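Lin0012 protein (Listeria innocua, PDB 3K17) probably acts as a phosphomevalonate kinase, using ATP to phosphorylate phosphomevalonate on the mevalonate route to isopentenyl diphosphate. Local coordinates at residues A[73-76]-A[77-80]; A[184-187]-A[188-191]; A[248-251]-A[252-255]; A[267-270]-A[271-274]. One frame throughout, in Å; residues are numbered along the deposited sequence.

How the contacts relate
Contacts 1 and 2 lie at a subunit interface and both touch the second copy of the protein, with their nearest atoms about 8 Å apart. Contacts 3 and 4 sit on consecutive helices, 241-264 and 267-288, which meet directly where Ile254 CG2 packs 3.5 Å from Ser273 O; both are partly buried, and no other chain of the assembly touches them. Contact 1 is the most buried, yet water enters its helix start. Contact 2 is partly buried, at the end of helix 180-187, where Arg186 and Tyr189 bond a carboxylate of the neighbouring subunit. Contact 3 carries a salt bridge within one helix, whereas contact 4 relies on serine hydroxyls turned back onto carbonyls.

Contact 1: A[73-76]-A[77-80]; sequences EHWT and FTAE
Trp75 and Thr76 hand their carbonyls to Ala79 and Glu80, and these two bonds define the tight half of the contact. Ala79 N lies 2.8 Å from Trp75 O with an N-H...O angle of 160°, and Glu80 N lies 2.9 Å from Thr76 O at 158°, both regular i to i+4 helical bonds. The methyl of Ala79 is drawn in with them, its CB 3.3 Å from Trp75 O. Beside this, Thr78 OG1 comes to the edge of the Trp75 indole near its plane, while Tyr56 stacks on the same indole and Leu51 packs against it.

The other half is looser and hydrated. One water accepts from Phe77 N at 3.0 Å and gives a weak bond to Glu73 O at 3.4 Å; a second takes Thr78 N at 3.0 Å and donates to His74 O at 2.8 Å. Each water thus stands where a direct i to i+4 bond would be. The Thr76 hydroxyl is turned back along the chain (chi1 -48°), where OG1 donates to Glu73 O at 2.9 Å. Glu73 and His74 are exposed, though His74 stacks on His55; Phe77 stacks on His152.

Water-bridged i to i+4 pairs that give way to direct bonds mark this as a water-inserted helical turn, here at the amino-terminal start of helix 76-91 in a GHMP kinase.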
ATOM      1  N   GLU A  73      -1.626 -14.235 -12.659  1.00 31.40           N
ATOM      2  CA  GLU A  73      -3.015 -14.014 -13.042  1.00 31.72           C
ATOM      3  C   GLU A  73      -3.593 -15.112 -13.935  1.00 28.74           C
ATOM      4  O   GLU A  73      -4.787 -15.405 -13.879  1.00 28.59           O
ATOM      5  CB  GLU A  73      -3.136 -12.671 -13.768  1.00 36.97           C
ATOM      6  CG  GLU A  73      -4.447 -12.467 -14.512  1.00 41.98           C
ATOM      7  CD  GLU A  73      -4.394 -11.273 -15.454  1.00 45.79           C
ATOM      8  OE1 GLU A  73      -4.105 -10.156 -14.978  1.00 47.62           O
ATOM      9  OE2 GLU A  73      -4.642 -11.451 -16.667  1.00 48.59           O
ATOM     10  N   HIS A  74      -2.752 -15.725 -14.758  1.00 24.74           N
ATOM     11  CA  HIS A  74      -3.234 -16.753 -15.663  1.00 23.88           C
ATOM     12  C   HIS A  74      -3.465 -18.125 -15.053  1.00 20.48           C
ATOM     13  O   HIS A  74      -3.899 -19.046 -15.748  1.00 18.13           O
ATOM     14  CB  HIS A  74      -2.301 -16.853 -16.864  1.00 24.93           C
ATOM     15  CG  HIS A  74      -2.229 -15.585 -17.652  1.00 32.63           C
ATOM     16  ND1 HIS A  74      -1.508 -14.488 -17.230  1.00 33.93           N
ATOM     17  CD2 HIS A  74      -2.859 -15.207 -18.788  1.00 34.18           C
ATOM     18  CE1 HIS A  74      -1.698 -13.489 -18.073  1.00 35.92           C
ATOM     19  NE2 HIS A  74      -2.514 -13.898 -19.026  1.00 36.94           N
ATOM     20  N   TRP A  75      -3.193 -18.253 -13.758  1.00 17.14           N
ATOM     21  CA  TRP A  75      -3.391 -19.515 -13.042  1.00 17.29           C
ATOM     22  C   TRP A  75      -4.815 -19.592 -12.475  1.00 17.26           C
ATOM     23  O   TRP A  75      -5.305 -20.664 -12.143  1.00 15.48           O
ATOM     24  CB  TRP A  75      -2.434 -19.623 -11.843  1.00 16.49           C
ATOM     25  CG  TRP A  75      -0.983 -19.810 -12.175  1.00 16.31           C
ATOM     26  CD1 TRP A  75       0.025 -18.900 -12.002  1.00 18.24           C
ATOM     27  CD2 TRP A  75      -0.373 -20.988 -12.716  1.00 16.95           C
ATOM     28  NE1 TRP A  75       1.227 -19.442 -12.401  1.00 16.10           N
ATOM     29  CE2 TRP A  75       1.010 -20.721 -12.844  1.00 18.80           C
ATOM     30  CE3 TRP A  75      -0.860 -22.243 -13.104  1.00 16.42           C
ATOM     31  CZ2 TRP A  75       1.913 -21.668 -13.346  1.00 18.62           C
ATOM     32  CZ3 TRP A  75       0.038 -23.187 -13.600  1.00 16.42           C
ATOM     33  CH2 TRP A  75       1.409 -22.893 -13.717  1.00 19.90           C
ATOM     34  N   THR A  76      -5.460 -18.439 -12.355  1.00 16.92           N
ATOM     35  CA  THR A  76      -6.771 -18.357 -11.736  1.00 18.64           C
ATOM     36  C   THR A  76      -7.824 -19.395 -12.098  1.00 17.06           C
ATOM     37  O   THR A  76      -8.344 -20.057 -11.206  1.00 16.48           O
ATOM     38  CB  THR A  76      -7.362 -16.940 -11.900  1.00 22.06           C
ATOM     39  OG1 THR A  76      -6.371 -15.976 -11.528  1.00 24.74           O
ATOM     40  CG2 THR A  76      -8.547 -16.753 -10.972  1.00 24.39           C
ATOM     41  N   PHE A  77      -8.145 -19.565 -13.379  1.00 17.03           N
ATOM     42  CA  PHE A  77      -9.180 -20.539 -13.713  1.00 16.22           C
ATOM     43  C   PHE A  77      -8.862 -21.953 -13.247  1.00 13.80           C
ATOM     44  O   PHE A  77      -9.701 -22.589 -12.626  1.00 14.03           O
ATOM     45  CB  PHE A  77      -9.480 -20.545 -15.219  1.00 13.68           C
ATOM     46  CG  PHE A  77     -10.383 -19.423 -15.658  1.00 15.52           C
ATOM     47  CD1 PHE A  77     -11.736 -19.427 -15.312  1.00 16.80           C
ATOM     48  CD2 PHE A  77      -9.883 -18.360 -16.402  1.00 14.25           C
ATOM     49  CE1 PHE A  77     -12.586 -18.380 -15.702  1.00 14.35           C
ATOM     50  CE2 PHE A  77     -10.725 -17.306 -16.799  1.00 17.75           C
ATOM     51  CZ  PHE A  77     -12.081 -17.323 -16.444  1.00 16.72           C
ATOM     52  N   THR A  78      -7.659 -22.442 -13.538  1.00 14.68           N
ATOM     53  CA  THR A  78      -7.297 -23.798 -13.145  1.00 15.11           C
ATOM     54  C   THR A  78      -7.069 -23.950 -11.648  1.00 16.12           C
ATOM     55  O   THR A  78      -7.379 -25.003 -11.073  1.00 17.61           O
ATOM     56  CB  THR A  78      -6.053 -24.306 -13.926  1.00 16.10           C
ATOM     57  OG1 THR A  78      -4.970 -23.383 -13.774  1.00 16.59           O
ATOM     58  CG2 THR A  78      -6.384 -24.439 -15.402  1.00 15.24           C
ATOM     59  N   ALA A  79      -6.537 -22.910 -11.008  1.00 14.28           N
ATOM     60  CA  ALA A  79      -6.309 -22.979  -9.569  1.00 13.72           C
ATOM     61  C   ALA A  79      -7.656 -23.076  -8.868  1.00 11.67           C
ATOM     62  O   ALA A  79      -7.810 -23.817  -7.904  1.00 12.15           O
ATOM     63  CB  ALA A  79      -5.560 -21.743  -9.075  1.00 13.20           C
ATOM     64  N   GLU A  80      -8.630 -22.316  -9.354  1.00 10.69           N
ATOM     65  CA  GLU A  80      -9.953 -22.330  -8.744  1.00 12.36           C
ATOM     66  C   GLU A  80     -10.607 -23.707  -8.890  1.00 12.09           C
ATOM     67  O   GLU A  80     -11.245 -24.196  -7.962  1.00 13.02           O
ATOM     68  CB  GLU A  80     -10.842 -21.265  -9.389  1.00 11.54           C
ATOM     69  CG  GLU A  80     -12.222 -21.152  -8.781  1.00 12.15           C
ATOM     70  CD  GLU A  80     -12.227 -20.420  -7.452  1.00 16.86           C
ATOM     71  OE1 GLU A  80     -11.166 -19.901  -7.051  1.00 16.84           O
ATOM     72  OE2 GLU A  80     -13.296 -20.356  -6.809  1.00 16.15           O
TER
HETATM   73  O   HOH W   1      -6.751 -17.760 -15.341  1.00 28.27           O
HETATM   74  O   HOH W   2      -5.732 -21.096 -15.360  1.00 15.96           O

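Contact 2: A[184-187]-A[188-191]; sequences KHRL and AYKS
The turn that leads out of helix 180-187 toward helix 192-197 is closed by Arg186, whose carbonyl and side chain both meet Tyr189 and Lys190. Arg186 O accepts twice: Lys190 N is 2.8 Å away, and Tyr189 N approaches at 3.1 Å from above the carbonyl plane, 67° out of it. Lys190 CG also rests 3.7 Å from Arg186 CB, while its ammonium end makes a cation-pi contact with Trp194.

Tyr189 folds back over the turn: a chi1 of 70° holds its ring above its own backbone, and the ring runs alongside the arginine. Arg186 CA forms an off-centre CH-pi contact 4.2 Å from the Tyr189 ring centroid. Farther out, Tyr189 OH lies over one face of the guanidinium, whose plane is turned 63° from the ring. The 2.6 Å between Tyr189 OH and Arg186 NH1 has too poor an angle for a hydrogen bond.

Both groups instead reach OE2 of Glu67 in the second subunit, Arg186 NH1 by a salt bridge and Tyr189 OH by a hydrogen bond. This shared carboxylate probably offsets the arginine charge and ties the turn to the neighbouring subunit.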
ATOM      1  N   LYS A 184     -25.658 -17.377  -6.801  1.00 21.00           N
ATOM      2  CA  LYS A 184     -24.811 -16.360  -6.197  1.00 21.70           C
ATOM      3  C   LYS A 184     -25.174 -16.027  -4.758  1.00 21.76           C
ATOM      4  O   LYS A 184     -24.290 -15.896  -3.916  1.00 22.89           O
ATOM      5  CB  LYS A 184     -24.830 -15.092  -7.055  1.00 22.84           C
ATOM      6  CG  LYS A 184     -24.203 -15.292  -8.434  1.00 25.88           C
ATOM      7  CD  LYS A 184     -24.434 -14.090  -9.340  1.00 29.39           C
ATOM      8  CE  LYS A 184     -24.052 -14.403 -10.778  1.00 32.09           C
ATOM      9  NZ  LYS A 184     -24.192 -13.213 -11.665  1.00 33.59           N
ATOM     10  N   HIS A 185     -26.465 -15.893  -4.469  1.00 22.89           N
ATOM     11  CA  HIS A 185     -26.903 -15.570  -3.113  1.00 22.41           C
ATOM     12  C   HIS A 185     -26.493 -16.656  -2.137  1.00 22.70           C
ATOM     13  O   HIS A 185     -26.001 -16.368  -1.049  1.00 24.29           O
ATOM     14  CB  HIS A 185     -28.423 -15.404  -3.060  1.00 24.68           C
ATOM     15  CG  HIS A 185     -28.930 -14.208  -3.803  1.00 25.16           C
ATOM     16  ND1 HIS A 185     -30.275 -13.952  -3.968  1.00 27.98           N
ATOM     17  CD2 HIS A 185     -28.276 -13.196  -4.419  1.00 26.13           C
ATOM     18  CE1 HIS A 185     -30.427 -12.833  -4.655  1.00 26.93           C
ATOM     19  NE2 HIS A 185     -29.230 -12.354  -4.941  1.00 26.69           N
ATOM     20  N   ARG A 186     -26.693 -17.905  -2.539  1.00 23.02           N
ATOM     21  CA  ARG A 186     -26.371 -19.047  -1.697  1.00 23.11           C
ATOM     22  C   ARG A 186     -24.878 -19.316  -1.520  1.00 21.61           C
ATOM     23  O   ARG A 186     -24.476 -20.041  -0.611  1.00 19.64           O
ATOM     24  CB  ARG A 186     -27.100 -20.281  -2.232  1.00 24.21           C
ATOM     25  CG  ARG A 186     -28.601 -20.194  -1.961  1.00 27.29           C
ATOM     26  CD  ARG A 186     -29.443 -21.049  -2.892  1.00 31.89           C
ATOM     27  NE  ARG A 186     -30.779 -20.472  -3.019  1.00 36.58           N
ATOM     28  CZ  ARG A 186     -31.634 -20.362  -2.013  1.00 37.86           C
ATOM     29  NH1 ARG A 186     -31.294 -20.800  -0.810  1.00 45.57           N
ATOM     30  NH2 ARG A 186     -32.817 -19.793  -2.196  1.00 39.43           N
ATOM     31  N   LEU A 187     -24.060 -18.733  -2.385  1.00 19.62           N
ATOM     32  CA  LEU A 187     -22.620 -18.900  -2.263  1.00 20.58           C
ATOM     33  C   LEU A 187     -22.150 -18.407  -0.898  1.00 20.99           C
ATOM     34  O   LEU A 187     -21.175 -18.914  -0.355  1.00 22.55           O
ATOM     35  CB  LEU A 187     -21.886 -18.101  -3.339  1.00 20.62           C
ATOM     36  CG  LEU A 187     -21.800 -18.717  -4.733  1.00 23.52           C
ATOM     37  CD1 LEU A 187     -20.970 -17.803  -5.631  1.00 23.44           C
ATOM     38  CD2 LEU A 187     -21.158 -20.083  -4.648  1.00 22.93           C
ATOM     39  N   ALA A 188     -22.842 -17.421  -0.338  1.00 20.56           N
ATOM     40  CA  ALA A 188     -22.441 -16.881   0.956  1.00 22.15           C
ATOM     41  C   ALA A 188     -22.887 -17.703   2.160  1.00 23.98           C
ATOM     42  O   ALA A 188     -22.283 -17.597   3.228  1.00 24.98           O
ATOM     43  CB  ALA A 188     -22.952 -15.455   1.108  1.00 20.27           C
ATOM     44  N   TYR A 189     -23.926 -18.524   2.012  1.00 24.21           N
ATOM     45  CA  TYR A 189     -24.393 -19.284   3.166  1.00 25.12           C
ATOM     46  C   TYR A 189     -24.636 -20.780   3.012  1.00 25.46           C
ATOM     47  O   TYR A 189     -25.040 -21.436   3.972  1.00 25.41           O
ATOM     48  CB  TYR A 189     -25.638 -18.608   3.763  1.00 24.39           C
ATOM     49  CG  TYR A 189     -26.901 -18.680   2.928  1.00 24.33           C
ATOM     50  CD1 TYR A 189     -27.820 -19.714   3.107  1.00 24.66           C
ATOM     51  CD2 TYR A 189     -27.192 -17.701   1.979  1.00 24.26           C
ATOM     52  CE1 TYR A 189     -29.002 -19.770   2.365  1.00 23.49           C
ATOM     53  CE2 TYR A 189     -28.369 -17.746   1.230  1.00 25.60           C
ATOM     54  CZ  TYR A 189     -29.272 -18.785   1.430  1.00 26.31           C
ATOM     55  OH  TYR A 189     -30.446 -18.834   0.701  1.00 26.04           O
ATOM     56  N   LYS A 190     -24.378 -21.333   1.830  1.00 24.61           N
ATOM     57  CA  LYS A 190     -24.571 -22.770   1.618  1.00 24.03           C
ATOM     58  C   LYS A 190     -23.231 -23.447   1.371  1.00 24.45           C
ATOM     59  O   LYS A 190     -22.342 -22.851   0.774  1.00 23.43           O
ATOM     60  CB  LYS A 190     -25.493 -23.025   0.419  1.00 23.56           C
ATOM     61  CG  LYS A 190     -26.946 -22.609   0.638  1.00 23.81           C
ATOM     62  CD  LYS A 190     -27.617 -23.518   1.666  1.00 25.92           C
ATOM     63  CE  LYS A 190     -29.093 -23.183   1.854  1.00 24.72           C
ATOM     64  NZ  LYS A 190     -29.738 -24.081   2.861  1.00 25.24           N
ATOM     65  N   SER A 191     -23.079 -24.685   1.829  1.00 24.40           N
ATOM     66  CA  SER A 191     -21.829 -25.397   1.614  1.00 23.62           C
ATOM     67  C   SER A 191     -21.791 -25.918   0.184  1.00 25.31           C
ATOM     68  O   SER A 191     -22.816 -25.967  -0.503  1.00 23.90           O
ATOM     69  CB  SER A 191     -21.691 -26.579   2.574  1.00 24.10           C
ATOM     70  OG  SER A 191     -22.487 -27.678   2.146  1.00 23.90           O
TER

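Contact 3: A[248-251]-A[252-255]; sequences LTRN and NEIM
Arg250 reaches Glu253 one turn along helix 241-264, and the contact is a stretch of regular alpha-helix with side-chain pairs set on its sides.

The backbone bonds come first. Asn252 N donates to Leu248 O at 2.8 Å and Met255 N to Asn251 O at 2.9 Å, both i to i+4. Glu253 N to Thr249 O and Ile254 N to Arg250 O complete the set, while the extra approach of Glu253 N to Arg250 O is weak.

The charged interaction is an i to i+3 salt bridge. Arg250 NH1 stands 2.7 Å from Glu253 OE1, and the guanidinium and carboxylate planes are 86° apart, so one oxygen meets one nitrogen instead of the two groups pairing flat. The arginine chain can do this because it bends at chi2 (81°), which swings the guanidinium along the helix. Its other terminal nitrogen, NH2, forms a salt bridge with Glu276 of helix 267-288; two carboxylates therefore hold the group and probably balance its charge.

Van der Waals packing covers the same guanidinium: the Ile254 methyl CD1 lies over one of its faces, 4.1 Å above the plane and toward the rim. Ile254 itself packs on Glu276, as Asn251 and Arg250 do on Ile280, which joins this helix to its successor.

Among the mixed contacts, the side chains of Asn251 and selenomethionine Met255 cross at a slant, with Asn251 OD1 3.6 Å from Met255 CG and Asn251 ND2 3.9 Å from the Met255 terminal methyl, CE.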
ATOM      1  N   LEU A 248     -34.410 -10.197 -26.046  1.00 29.69           N
ATOM      2  CA  LEU A 248     -34.645 -11.447 -25.328  1.00 29.13           C
ATOM      3  C   LEU A 248     -35.893 -12.171 -25.820  1.00 28.75           C
ATOM      4  O   LEU A 248     -35.837 -13.340 -26.199  1.00 26.91           O
ATOM      5  CB  LEU A 248     -34.783 -11.180 -23.825  1.00 28.45           C
ATOM      6  CG  LEU A 248     -33.550 -10.697 -23.054  1.00 30.26           C
ATOM      7  CD1 LEU A 248     -33.925 -10.522 -21.584  1.00 28.71           C
ATOM      8  CD2 LEU A 248     -32.410 -11.703 -23.198  1.00 27.74           C
ATOM      9  N   THR A 249     -37.023 -11.473 -25.798  1.00 29.94           N
ATOM     10  CA  THR A 249     -38.295 -12.046 -26.236  1.00 30.23           C
ATOM     11  C   THR A 249     -38.150 -12.641 -27.623  1.00 29.37           C
ATOM     12  O   THR A 249     -38.557 -13.776 -27.884  1.00 28.66           O
ATOM     13  CB  THR A 249     -39.392 -10.971 -26.279  1.00 30.74           C
ATOM     14  OG1 THR A 249     -39.545 -10.401 -24.972  1.00 29.93           O
ATOM     15  CG2 THR A 249     -40.724 -11.579 -26.743  1.00 29.82           C
ATOM     16  N   ARG A 250     -37.568 -11.851 -28.514  1.00 30.28           N
ATOM     17  CA  ARG A 250     -37.345 -12.271 -29.887  1.00 31.72           C
ATOM     18  C   ARG A 250     -36.431 -13.505 -29.894  1.00 31.78           C
ATOM     19  O   ARG A 250     -36.664 -14.469 -30.626  1.00 30.78           O
ATOM     20  CB  ARG A 250     -36.695 -11.123 -30.660  1.00 34.76           C
ATOM     21  CG  ARG A 250     -36.664 -11.326 -32.154  1.00 40.00           C
ATOM     22  CD  ARG A 250     -37.994 -10.960 -32.797  1.00 41.44           C
ATOM     23  NE  ARG A 250     -38.106 -11.593 -34.104  1.00 42.00           N
ATOM     24  CZ  ARG A 250     -38.324 -12.889 -34.272  1.00 43.42           C
ATOM     25  NH1 ARG A 250     -38.460 -13.679 -33.217  1.00 43.87           N
ATOM     26  NH2 ARG A 250     -38.388 -13.401 -35.491  1.00 47.53           N
ATOM     27  N   ASN A 251     -35.390 -13.468 -29.067  1.00 29.74           N
ATOM     28  CA  ASN A 251     -34.454 -14.580 -28.979  1.00 29.63           C
ATOM     29  C   ASN A 251     -35.152 -15.863 -28.550  1.00 27.92           C
ATOM     30  O   ASN A 251     -34.903 -16.927 -29.106  1.00 26.60           O
ATOM     31  CB  ASN A 251     -33.328 -14.248 -27.990  1.00 28.91           C
ATOM     32  CG  ASN A 251     -32.499 -15.468 -27.619  1.00 31.84           C
ATOM     33  OD1 ASN A 251     -32.858 -16.237 -26.713  1.00 32.26           O
ATOM     34  ND2 ASN A 251     -31.392 -15.661 -28.325  1.00 27.71           N
ATOM     35  N   ASN A 252     -36.032 -15.760 -27.560  1.00 28.30           N
ATOM     36  CA  ASN A 252     -36.744 -16.930 -27.062  1.00 30.16           C
ATOM     37  C   ASN A 252     -37.651 -17.577 -28.101  1.00 30.49           C
ATOM     38  O   ASN A 252     -37.825 -18.799 -28.104  1.00 28.03           O
ATOM     39  CB  ASN A 252     -37.539 -16.562 -25.814  1.00 31.72           C
ATOM     40  CG  ASN A 252     -36.645 -16.105 -24.682  1.00 34.34           C
ATOM     41  OD1 ASN A 252     -35.668 -16.773 -24.341  1.00 34.05           O
ATOM     42  ND2 ASN A 252     -36.973 -14.965 -24.092  1.00 35.49           N
ATOM     43  N   GLU A 253     -38.225 -16.759 -28.982  1.00 31.81           N
ATOM     44  CA  GLU A 253     -39.093 -17.275 -30.039  1.00 32.64           C
ATOM     45  C   GLU A 253     -38.222 -18.104 -30.984  1.00 31.14           C
ATOM     46  O   GLU A 253     -38.553 -19.237 -31.328  1.00 28.50           O
ATOM     47  CB  GLU A 253     -39.744 -16.122 -30.825  1.00 35.35           C
ATOM     48  CG  GLU A 253     -40.513 -15.112 -29.977  1.00 40.45           C
ATOM     49  CD  GLU A 253     -41.234 -14.048 -30.814  1.00 44.64           C
ATOM     50  OE1 GLU A 253     -40.575 -13.352 -31.618  1.00 45.48           O
ATOM     51  OE2 GLU A 253     -42.467 -13.905 -30.660  1.00 47.07           O
ATOM     52  N   ILE A 254     -37.090 -17.529 -31.381  1.00 31.35           N
ATOM     53  CA  ILE A 254     -36.160 -18.188 -32.293  1.00 28.91           C
ATOM     54  C   ILE A 254     -35.586 -19.490 -31.730  1.00 28.35           C
ATOM     55  O   ILE A 254     -35.467 -20.486 -32.452  1.00 25.15           O
ATOM     56  CB  ILE A 254     -35.001 -17.227 -32.667  1.00 30.83           C
ATOM     57  CG1 ILE A 254     -35.575 -15.982 -33.358  1.00 31.60           C
ATOM     58  CG2 ILE A 254     -33.999 -17.934 -33.585  1.00 28.88           C
ATOM     59  CD1 ILE A 254     -34.549 -14.908 -33.678  1.00 29.37           C
HETATM   60  N   MSE A 255     -35.222 -19.483 -30.448  1.00 29.30           N
HETATM   61  CA  MSE A 255     -34.659 -20.675 -29.812  1.00 30.11           C
HETATM   62  C   MSE A 255     -35.647 -21.833 -29.863  1.00 29.86           C
HETATM   63  O   MSE A 255     -35.275 -22.976 -30.136  1.00 29.62           O
HETATM   64  CB  MSE A 255     -34.290 -20.386 -28.356  1.00 32.21           C
HETATM   65  CG  MSE A 255     -33.073 -19.499 -28.192  1.00 38.07           C
HETATM   66 SE   MSE A 255     -31.550 -20.172 -29.187  1.00 48.62          SE
HETATM   67  CE  MSE A 255     -31.528 -18.822 -30.563  1.00 45.20           C
TER

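Contact 4: A[267-270]-A[271-274]; sequences EELL and YSSI
Glu268 O is gripped twice by Ser272, by the backbone N at 3.2 Å and by the hydroxyl OG at 3.1 Å. The amide bond is almost straight, with an N-H...O angle of 175°. Ser272 OG turns in over its own backbone (chi1 51°) and so reaches the carbonyl one turn back. Leu269 O is held in the same paired way by Ser273: OG donates to it at 2.5 Å, so short that the exact length is doubtful, and Ser273 N follows at 3.2 Å from above the carbonyl plane, 44° out of it. Each hydroxyl is thus directed at a carbonyl one turn back.

Tyr271 adds an aromatic element to this turn. Its N donates to Glu267 O at 3.1 Å, and the same oxygen sits above one face of its ring, toward the rim, with Tyr271 CD2 3.1 Å away. The Glu267 side chain runs alongside the ring, its carboxylate nearly perpendicular to it. Tyr271 OH is buried and has no hydrogen-bonding partner in the model; Glu267 OE1 comes only to 3.9 Å.

On the apolar side Leu270 CD1 packs 4.2 Å from Ile274 CG1, and both residues lean on Phe325 of strand 321-326. Leu269 and Ser273 touch helix 241-264, and Leu270 also reaches its Ile258. The opening of helix 267-288 thus lies between a neighbouring helix and an antiparallel sheet, the helix-on-sheet layering of the C-terminal part of a GHMP kinase fold.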
ATOM      1  N   GLU A 267     -34.308 -28.925 -41.875  1.00 32.39           N
ATOM      2  CA  GLU A 267     -33.237 -28.119 -42.435  1.00 33.31           C
ATOM      3  C   GLU A 267     -33.641 -26.690 -42.796  1.00 34.09           C
ATOM      4  O   GLU A 267     -32.923 -25.738 -42.468  1.00 33.59           O
ATOM      5  CB  GLU A 267     -32.639 -28.838 -43.644  1.00 34.59           C
ATOM      6  CG  GLU A 267     -31.873 -30.102 -43.253  1.00 34.75           C
ATOM      7  CD  GLU A 267     -31.350 -30.884 -44.442  1.00 35.60           C
ATOM      8  OE1 GLU A 267     -30.934 -30.258 -45.438  1.00 37.67           O
ATOM      9  OE2 GLU A 267     -31.338 -32.130 -44.373  1.00 35.56           O
ATOM     10  N   GLU A 268     -34.784 -26.522 -43.456  1.00 31.79           N
ATOM     11  CA  GLU A 268     -35.219 -25.180 -43.832  1.00 30.74           C
ATOM     12  C   GLU A 268     -35.475 -24.319 -42.603  1.00 28.47           C
ATOM     13  O   GLU A 268     -35.188 -23.121 -42.601  1.00 29.03           O
ATOM     14  CB  GLU A 268     -36.487 -25.230 -44.694  1.00 32.45           C
ATOM     15  CG  GLU A 268     -36.278 -25.767 -46.110  1.00 34.98           C
ATOM     16  CD  GLU A 268     -35.241 -24.978 -46.899  1.00 36.87           C
ATOM     17  OE1 GLU A 268     -35.238 -23.728 -46.804  1.00 37.88           O
ATOM     18  OE2 GLU A 268     -34.438 -25.612 -47.622  1.00 38.11           O
ATOM     19  N   LEU A 269     -36.023 -24.928 -41.559  1.00 27.08           N
ATOM     20  CA  LEU A 269     -36.314 -24.203 -40.327  1.00 26.38           C
ATOM     21  C   LEU A 269     -35.014 -23.830 -39.598  1.00 26.80           C
ATOM     22  O   LEU A 269     -34.981 -22.871 -38.825  1.00 27.61           O
ATOM     23  CB  LEU A 269     -37.212 -25.047 -39.416  1.00 23.39           C
ATOM     24  CG  LEU A 269     -37.638 -24.392 -38.101  1.00 22.39           C
ATOM     25  CD1 LEU A 269     -38.385 -23.094 -38.386  1.00 23.65           C
ATOM     26  CD2 LEU A 269     -38.507 -25.361 -37.304  1.00 22.78           C
ATOM     27  N   LEU A 270     -33.952 -24.595 -39.841  1.00 26.30           N
ATOM     28  CA  LEU A 270     -32.663 -24.302 -39.224  1.00 28.62           C
ATOM     29  C   LEU A 270     -32.080 -23.057 -39.889  1.00 29.45           C
ATOM     30  O   LEU A 270     -31.665 -22.119 -39.204  1.00 30.07           O
ATOM     31  CB  LEU A 270     -31.698 -25.484 -39.385  1.00 28.33           C
ATOM     32  CG  LEU A 270     -30.271 -25.294 -38.845  1.00 28.84           C
ATOM     33  CD1 LEU A 270     -30.292 -24.933 -37.364  1.00 26.07           C
ATOM     34  CD2 LEU A 270     -29.481 -26.563 -39.074  1.00 27.74           C
ATOM     35  N   TYR A 271     -32.074 -23.039 -41.223  1.00 28.66           N
ATOM     36  CA  TYR A 271     -31.539 -21.900 -41.969  1.00 29.16           C
ATOM     37  C   TYR A 271     -32.223 -20.584 -41.618  1.00 29.86           C
ATOM     38  O   TYR A 271     -31.562 -19.589 -41.318  1.00 29.27           O
ATOM     39  CB  TYR A 271     -31.661 -22.125 -43.484  1.00 28.94           C
ATOM     40  CG  TYR A 271     -30.956 -23.362 -43.995  1.00 27.27           C
ATOM     41  CD1 TYR A 271     -29.632 -23.633 -43.643  1.00 28.80           C
ATOM     42  CD2 TYR A 271     -31.613 -24.261 -44.833  1.00 28.05           C
ATOM     43  CE1 TYR A 271     -28.979 -24.780 -44.116  1.00 27.97           C
ATOM     44  CE2 TYR A 271     -30.976 -25.407 -45.310  1.00 27.10           C
ATOM     45  CZ  TYR A 271     -29.662 -25.662 -44.947  1.00 28.24           C
ATOM     46  OH  TYR A 271     -29.041 -26.799 -45.406  1.00 29.72           O
ATOM     47  N   SER A 272     -33.549 -20.572 -41.662  1.00 31.12           N
ATOM     48  CA  SER A 272     -34.290 -19.360 -41.350  1.00 30.91           C
ATOM     49  C   SER A 272     -34.080 -18.915 -39.906  1.00 29.82           C
ATOM     50  O   SER A 272     -34.029 -17.724 -39.631  1.00 32.26           O
ATOM     51  CB  SER A 272     -35.784 -19.561 -41.638  1.00 32.36           C
ATOM     52  OG  SER A 272     -36.270 -20.740 -41.025  1.00 34.67           O
ATOM     53  N   SER A 273     -33.949 -19.865 -38.985  1.00 30.34           N
ATOM     54  CA  SER A 273     -33.736 -19.526 -37.579  1.00 28.34           C
ATOM     55  C   SER A 273     -32.382 -18.848 -37.388  1.00 27.05           C
ATOM     56  O   SER A 273     -32.256 -17.877 -36.638  1.00 28.47           O
ATOM     57  CB  SER A 273     -33.798 -20.781 -36.705  1.00 29.12           C
ATOM     58  OG  SER A 273     -35.064 -21.400 -36.790  1.00 32.93           O
ATOM     59  N   ILE A 274     -31.365 -19.369 -38.060  1.00 26.50           N
ATOM     60  CA  ILE A 274     -30.029 -18.793 -37.965  1.00 25.08           C
ATOM     61  C   ILE A 274     -30.040 -17.368 -38.530  1.00 26.66           C
ATOM     62  O   ILE A 274     -29.471 -16.447 -37.935  1.00 24.19           O
ATOM     63  CB  ILE A 274     -29.007 -19.662 -38.726  1.00 24.49           C
ATOM     64  CG1 ILE A 274     -28.851 -21.015 -38.022  1.00 22.81           C
ATOM     65  CG2 ILE A 274     -27.667 -18.953 -38.810  1.00 23.53           C
ATOM     66  CD1 ILE A 274     -28.332 -20.921 -36.591  1.00 26.60           C
TER